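Long-range contact in 6-phosphogluconate dehydrogenase (Decarboxylating) (Geobacter metallireducens, PDB 4E21), which probably catalyses the NADP-dependent oxidative decarboxylation of 6-phosphogluconate in the pentose phosphate pathway: residues E73-L87 / R100-G114. Residues are numbered along the deposited sequence; the frame is centred on the assembly and turned at random.
Sequences EEFCAKLVKPRVVWL and RMTPLLAANDIVIDG
Arg-83 and Asp-109 meet just ahead of two neighbouring strands and are locked together through both carboxylate oxygens. Asp-109 OD1 takes the backbone N of Arg-83 at 2.6 Å, reached from above the carboxylate plane, while OD2 offers its syn lone pair to Arg-83 NH1 at 3.0 Å in a salt bridge. The guanidinium and carboxylate planes stand 81° apart. Asp-109 OD2 also accepts from Ala-106 N, bracing the type II turn from Ala-106 to Asp-109 across its ends. An arginine suits this buried place because its chain, extended from CG to NE (chi3 176°), carries the guanidinium to helix 72-78, where NE and NH2 grip the single oxygen Cys-76 O side-on; a water links NH1 to Leu-104 O.

Beyond this pair, 84-87 and 110-113 run parallel, with a ladder of five backbone bonds from Ile-110 N to Arg-83 O (2.9 Å) through Gly-114 N to Leu-87 O (3.0 Å). With helix 94-101 between them they form a beta-alpha-beta crossover of the Rossmann-type domain, consistent with NADP binding.

On one face, the beta-branch of Ile-112 sets CG2 over the six-membered ring of Trp-86, 3.8 Å from its centroid and 9° off the normal, a CH-pi contact; the longer branch sends CD1 to Trp-86 CE3 at 3.5 Å. On the other, Val-85 CG1 meets the selenium of selenomethionine Met-101 tip to tip at 4.0 Å, and Met-101 CE touches Leu-87 CD2. Cys-76, small and weakly polar, packs SG on Leu-104 CB and Leu-105 CD2. Farther out, Glu-73 OE2 and Arg-100 NH2 form a salt bridge at 2.9 Å, its hydrogen bond weak and bent.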
# COMPACT_ATOMS: atom_id res chain seq x y z
N GLU B 73 -44.30 -18.72 -16.79
CA GLU B 73 -45.58 -19.33 -16.41
C GLU B 73 -45.54 -20.85 -16.36
O GLU B 73 -45.88 -21.46 -15.34
CB GLU B 73 -46.71 -18.85 -17.32
CG GLU B 73 -47.17 -17.42 -17.06
CD GLU B 73 -46.24 -16.38 -17.67
OE1 GLU B 73 -45.25 -16.77 -18.33
OE2 GLU B 73 -46.50 -15.16 -17.48
N GLU B 74 -45.12 -21.48 -17.46
CA GLU B 74 -44.97 -22.93 -17.48
C GLU B 74 -43.96 -23.40 -16.42
O GLU B 74 -44.12 -24.45 -15.80
CB GLU B 74 -44.52 -23.42 -18.86
CG GLU B 74 -44.56 -24.94 -18.94
CD GLU B 74 -43.77 -25.50 -20.11
OE1 GLU B 74 -43.39 -24.71 -21.00
OE2 GLU B 74 -43.52 -26.73 -20.11
N PHE B 75 -42.90 -22.61 -16.24
CA PHE B 75 -41.91 -22.91 -15.23
C PHE B 75 -42.57 -23.04 -13.86
O PHE B 75 -42.48 -24.08 -13.21
CB PHE B 75 -40.83 -21.83 -15.22
CG PHE B 75 -39.77 -22.03 -14.19
CD1 PHE B 75 -38.75 -22.96 -14.39
CD2 PHE B 75 -39.78 -21.29 -13.02
CE1 PHE B 75 -37.74 -23.15 -13.44
CE2 PHE B 75 -38.77 -21.46 -12.06
CZ PHE B 75 -37.75 -22.40 -12.27
N CYS B 76 -43.25 -22.00 -13.40
CA CYS B 76 -43.89 -22.06 -12.09
C CYS B 76 -44.97 -23.13 -12.02
O CYS B 76 -45.13 -23.83 -11.00
CB CYS B 76 -44.46 -20.70 -11.71
SG CYS B 76 -43.17 -19.51 -11.47
N ALA B 77 -45.68 -23.28 -13.14
CA ALA B 77 -46.71 -24.29 -13.27
C ALA B 77 -46.15 -25.69 -13.00
O ALA B 77 -46.81 -26.52 -12.35
CB ALA B 77 -47.32 -24.22 -14.65
N LYS B 78 -44.94 -25.94 -13.50
CA LYS B 78 -44.33 -27.26 -13.46
C LYS B 78 -43.72 -27.58 -12.10
O LYS B 78 -43.40 -28.74 -11.82
CB LYS B 78 -43.24 -27.37 -14.52
CG LYS B 78 -43.75 -27.57 -15.93
CD LYS B 78 -42.60 -27.95 -16.84
CE LYS B 78 -43.07 -28.75 -18.05
NZ LYS B 78 -41.90 -29.35 -18.76
N LEU B 79 -43.54 -26.56 -11.27
CA LEU B 79 -42.94 -26.77 -9.95
C LEU B 79 -44.02 -26.93 -8.88
O LEU B 79 -44.81 -26.01 -8.63
CB LEU B 79 -41.98 -25.64 -9.59
CG LEU B 79 -40.69 -25.52 -10.42
CD1 LEU B 79 -39.89 -24.34 -9.96
CD2 LEU B 79 -39.83 -26.78 -10.38
N VAL B 80 -44.04 -28.11 -8.26
CA VAL B 80 -44.99 -28.45 -7.21
C VAL B 80 -44.72 -27.66 -5.92
O VAL B 80 -43.58 -27.51 -5.51
CB VAL B 80 -44.94 -29.99 -6.95
CG1 VAL B 80 -45.75 -30.38 -5.70
CG2 VAL B 80 -45.44 -30.75 -8.17
N LYS B 81 -45.77 -27.14 -5.28
CA LYS B 81 -45.61 -26.33 -4.07
C LYS B 81 -45.41 -27.20 -2.84
O LYS B 81 -45.94 -28.30 -2.79
CB LYS B 81 -46.84 -25.45 -3.89
CG LYS B 81 -47.06 -24.48 -5.05
CD LYS B 81 -48.33 -23.65 -4.84
CE LYS B 81 -49.59 -24.47 -5.16
NZ LYS B 81 -50.83 -23.68 -5.07
N PRO B 82 -44.60 -26.73 -1.86
CA PRO B 82 -43.80 -25.49 -1.85
C PRO B 82 -42.65 -25.62 -2.84
O PRO B 82 -42.01 -26.66 -2.93
CB PRO B 82 -43.21 -25.43 -0.43
CG PRO B 82 -43.75 -26.60 0.32
CD PRO B 82 -44.30 -27.57 -0.69
N ARG B 83 -42.39 -24.56 -3.59
CA ARG B 83 -41.37 -24.61 -4.62
C ARG B 83 -40.00 -24.30 -4.07
O ARG B 83 -39.88 -23.62 -3.05
CB ARG B 83 -41.69 -23.61 -5.71
CG ARG B 83 -42.99 -23.87 -6.38
CD ARG B 83 -43.21 -22.83 -7.43
NE ARG B 83 -44.42 -23.07 -8.19
CZ ARG B 83 -45.60 -22.50 -7.93
NH1 ARG B 83 -45.73 -21.67 -6.91
NH2 ARG B 83 -46.64 -22.76 -8.70
N VAL B 84 -38.98 -24.82 -4.75
CA VAL B 84 -37.59 -24.39 -4.55
C VAL B 84 -37.03 -23.82 -5.85
O VAL B 84 -36.80 -24.57 -6.81
CB VAL B 84 -36.71 -25.53 -4.07
CG1 VAL B 84 -35.21 -25.12 -4.17
CG2 VAL B 84 -37.07 -25.88 -2.66
N VAL B 85 -36.82 -22.51 -5.89
CA VAL B 85 -36.35 -21.85 -7.11
C VAL B 85 -34.94 -21.24 -6.97
O VAL B 85 -34.73 -20.36 -6.15
CB VAL B 85 -37.31 -20.73 -7.57
CG1 VAL B 85 -36.84 -20.11 -8.91
CG2 VAL B 85 -38.75 -21.26 -7.66
N TRP B 86 -34.00 -21.71 -7.78
CA TRP B 86 -32.62 -21.22 -7.75
C TRP B 86 -32.35 -20.25 -8.90
O TRP B 86 -32.66 -20.57 -10.06
CB TRP B 86 -31.66 -22.41 -7.82
CG TRP B 86 -30.26 -22.12 -7.40
CD1 TRP B 86 -29.35 -21.31 -8.04
CD2 TRP B 86 -29.57 -22.65 -6.26
NE1 TRP B 86 -28.15 -21.32 -7.37
CE2 TRP B 86 -28.26 -22.12 -6.27
CE3 TRP B 86 -29.94 -23.51 -5.21
CZ2 TRP B 86 -27.33 -22.43 -5.28
CZ3 TRP B 86 -29.02 -23.82 -4.24
CH2 TRP B 86 -27.72 -23.28 -4.28
N LEU B 87 -31.82 -19.07 -8.59
CA LEU B 87 -31.44 -18.09 -9.62
C LEU B 87 -29.92 -18.09 -9.83
O LEU B 87 -29.16 -18.00 -8.87
CB LEU B 87 -31.91 -16.68 -9.27
CG LEU B 87 -33.38 -16.42 -8.89
CD1 LEU B 87 -33.60 -14.97 -8.50
CD2 LEU B 87 -34.33 -16.78 -10.03
N ARG B 100 -41.26 -10.21 -12.13
CA ARG B 100 -41.93 -11.05 -13.11
C ARG B 100 -42.48 -12.38 -12.56
O ARG B 100 -43.61 -12.75 -12.89
CB ARG B 100 -40.98 -11.34 -14.30
CG ARG B 100 -41.67 -12.02 -15.48
CD ARG B 100 -42.80 -11.11 -16.07
NE ARG B 100 -43.85 -11.87 -16.74
CZ ARG B 100 -43.73 -12.45 -17.94
NH1 ARG B 100 -42.58 -12.38 -18.61
NH2 ARG B 100 -44.76 -13.11 -18.46
N MSE B 101 -41.72 -13.10 -11.75
CA MSE B 101 -42.21 -14.41 -11.33
C MSE B 101 -42.95 -14.48 -9.98
O MSE B 101 -43.73 -15.42 -9.75
CB MSE B 101 -41.09 -15.44 -11.37
CG MSE B 101 -40.33 -15.51 -10.11
SE MSE B 101 -39.18 -17.07 -10.02
CE MSE B 101 -37.94 -16.18 -8.82
N THR B 102 -42.71 -13.52 -9.09
CA THR B 102 -43.33 -13.53 -7.77
C THR B 102 -44.88 -13.63 -7.75
O THR B 102 -45.45 -14.32 -6.89
CB THR B 102 -42.82 -12.35 -6.90
OG1 THR B 102 -41.44 -12.57 -6.60
CG2 THR B 102 -43.61 -12.23 -5.60
N PRO B 103 -45.57 -12.96 -8.70
CA PRO B 103 -47.04 -13.09 -8.81
C PRO B 103 -47.52 -14.51 -9.10
O PRO B 103 -48.68 -14.81 -8.85
CB PRO B 103 -47.39 -12.18 -9.99
CG PRO B 103 -46.28 -11.13 -10.00
CD PRO B 103 -45.04 -11.89 -9.58
N LEU B 104 -46.65 -15.38 -9.62
CA LEU B 104 -46.99 -16.78 -9.83
C LEU B 104 -46.56 -17.67 -8.67
O LEU B 104 -46.90 -18.85 -8.64
CB LEU B 104 -46.37 -17.35 -11.12
CG LEU B 104 -46.85 -16.94 -12.52
CD1 LEU B 104 -48.13 -16.13 -12.45
CD2 LEU B 104 -45.74 -16.15 -13.27
N LEU B 105 -45.81 -17.12 -7.72
CA LEU B 105 -45.30 -17.94 -6.61
C LEU B 105 -46.30 -17.93 -5.46
O LEU B 105 -47.30 -17.22 -5.50
CB LEU B 105 -43.91 -17.47 -6.14
CG LEU B 105 -42.73 -17.57 -7.13
CD1 LEU B 105 -41.43 -17.05 -6.51
CD2 LEU B 105 -42.55 -19.00 -7.61
N ALA B 106 -46.00 -18.70 -4.42
CA ALA B 106 -46.95 -18.86 -3.33
C ALA B 106 -46.24 -18.88 -2.00
O ALA B 106 -45.06 -19.25 -1.92
CB ALA B 106 -47.76 -20.15 -3.53
N ALA B 107 -46.96 -18.50 -0.95
CA ALA B 107 -46.44 -18.59 0.40
C ALA B 107 -45.81 -19.97 0.70
O ALA B 107 -46.30 -21.01 0.27
CB ALA B 107 -47.53 -18.23 1.42
N ASN B 108 -44.69 -19.94 1.42
CA ASN B 108 -43.92 -21.15 1.73
C ASN B 108 -43.00 -21.62 0.59
O ASN B 108 -42.21 -22.53 0.78
CB ASN B 108 -44.82 -22.29 2.25
CG ASN B 108 -45.42 -21.96 3.64
OD1 ASN B 108 -44.95 -21.07 4.36
ND2 ASN B 108 -46.47 -22.69 4.01
N ASP B 109 -43.09 -20.98 -0.57
CA ASP B 109 -42.03 -21.15 -1.57
C ASP B 109 -40.71 -20.56 -1.06
O ASP B 109 -40.69 -19.65 -0.21
CB ASP B 109 -42.40 -20.48 -2.89
CG ASP B 109 -43.44 -21.25 -3.68
OD1 ASP B 109 -43.81 -22.38 -3.27
OD2 ASP B 109 -43.88 -20.72 -4.74
N ILE B 110 -39.61 -21.08 -1.60
CA ILE B 110 -38.26 -20.61 -1.33
C ILE B 110 -37.59 -20.21 -2.64
O ILE B 110 -37.60 -20.97 -3.62
CB ILE B 110 -37.40 -21.74 -0.71
CG1 ILE B 110 -37.96 -22.19 0.63
CG2 ILE B 110 -35.91 -21.31 -0.58
CD1 ILE B 110 -37.25 -23.41 1.18
N VAL B 111 -36.99 -19.01 -2.65
CA VAL B 111 -36.22 -18.52 -3.79
C VAL B 111 -34.76 -18.33 -3.37
O VAL B 111 -34.46 -17.72 -2.34
CB VAL B 111 -36.81 -17.19 -4.35
CG1 VAL B 111 -35.98 -16.65 -5.53
CG2 VAL B 111 -38.24 -17.39 -4.78
N ILE B 112 -33.85 -18.88 -4.14
CA ILE B 112 -32.45 -18.78 -3.83
C ILE B 112 -31.74 -17.92 -4.87
O ILE B 112 -31.90 -18.17 -6.07
CB ILE B 112 -31.82 -20.17 -3.80
CG1 ILE B 112 -32.57 -21.03 -2.77
CG2 ILE B 112 -30.29 -20.08 -3.51
CD1 ILE B 112 -32.48 -22.49 -3.05
N ASP B 113 -31.01 -16.91 -4.44
CA ASP B 113 -30.13 -16.15 -5.35
C ASP B 113 -28.69 -16.61 -5.12
O ASP B 113 -28.09 -16.36 -4.06
CB ASP B 113 -30.25 -14.65 -5.12
CG ASP B 113 -29.33 -13.84 -6.02
OD1 ASP B 113 -28.74 -14.42 -6.96
OD2 ASP B 113 -29.21 -12.62 -5.80
N GLY B 114 -28.16 -17.32 -6.10
CA GLY B 114 -26.85 -17.93 -5.98
C GLY B 114 -25.81 -17.18 -6.78
O GLY B 114 -24.66 -17.59 -6.83
O HOH W 1 -48.56 -20.68 -7.32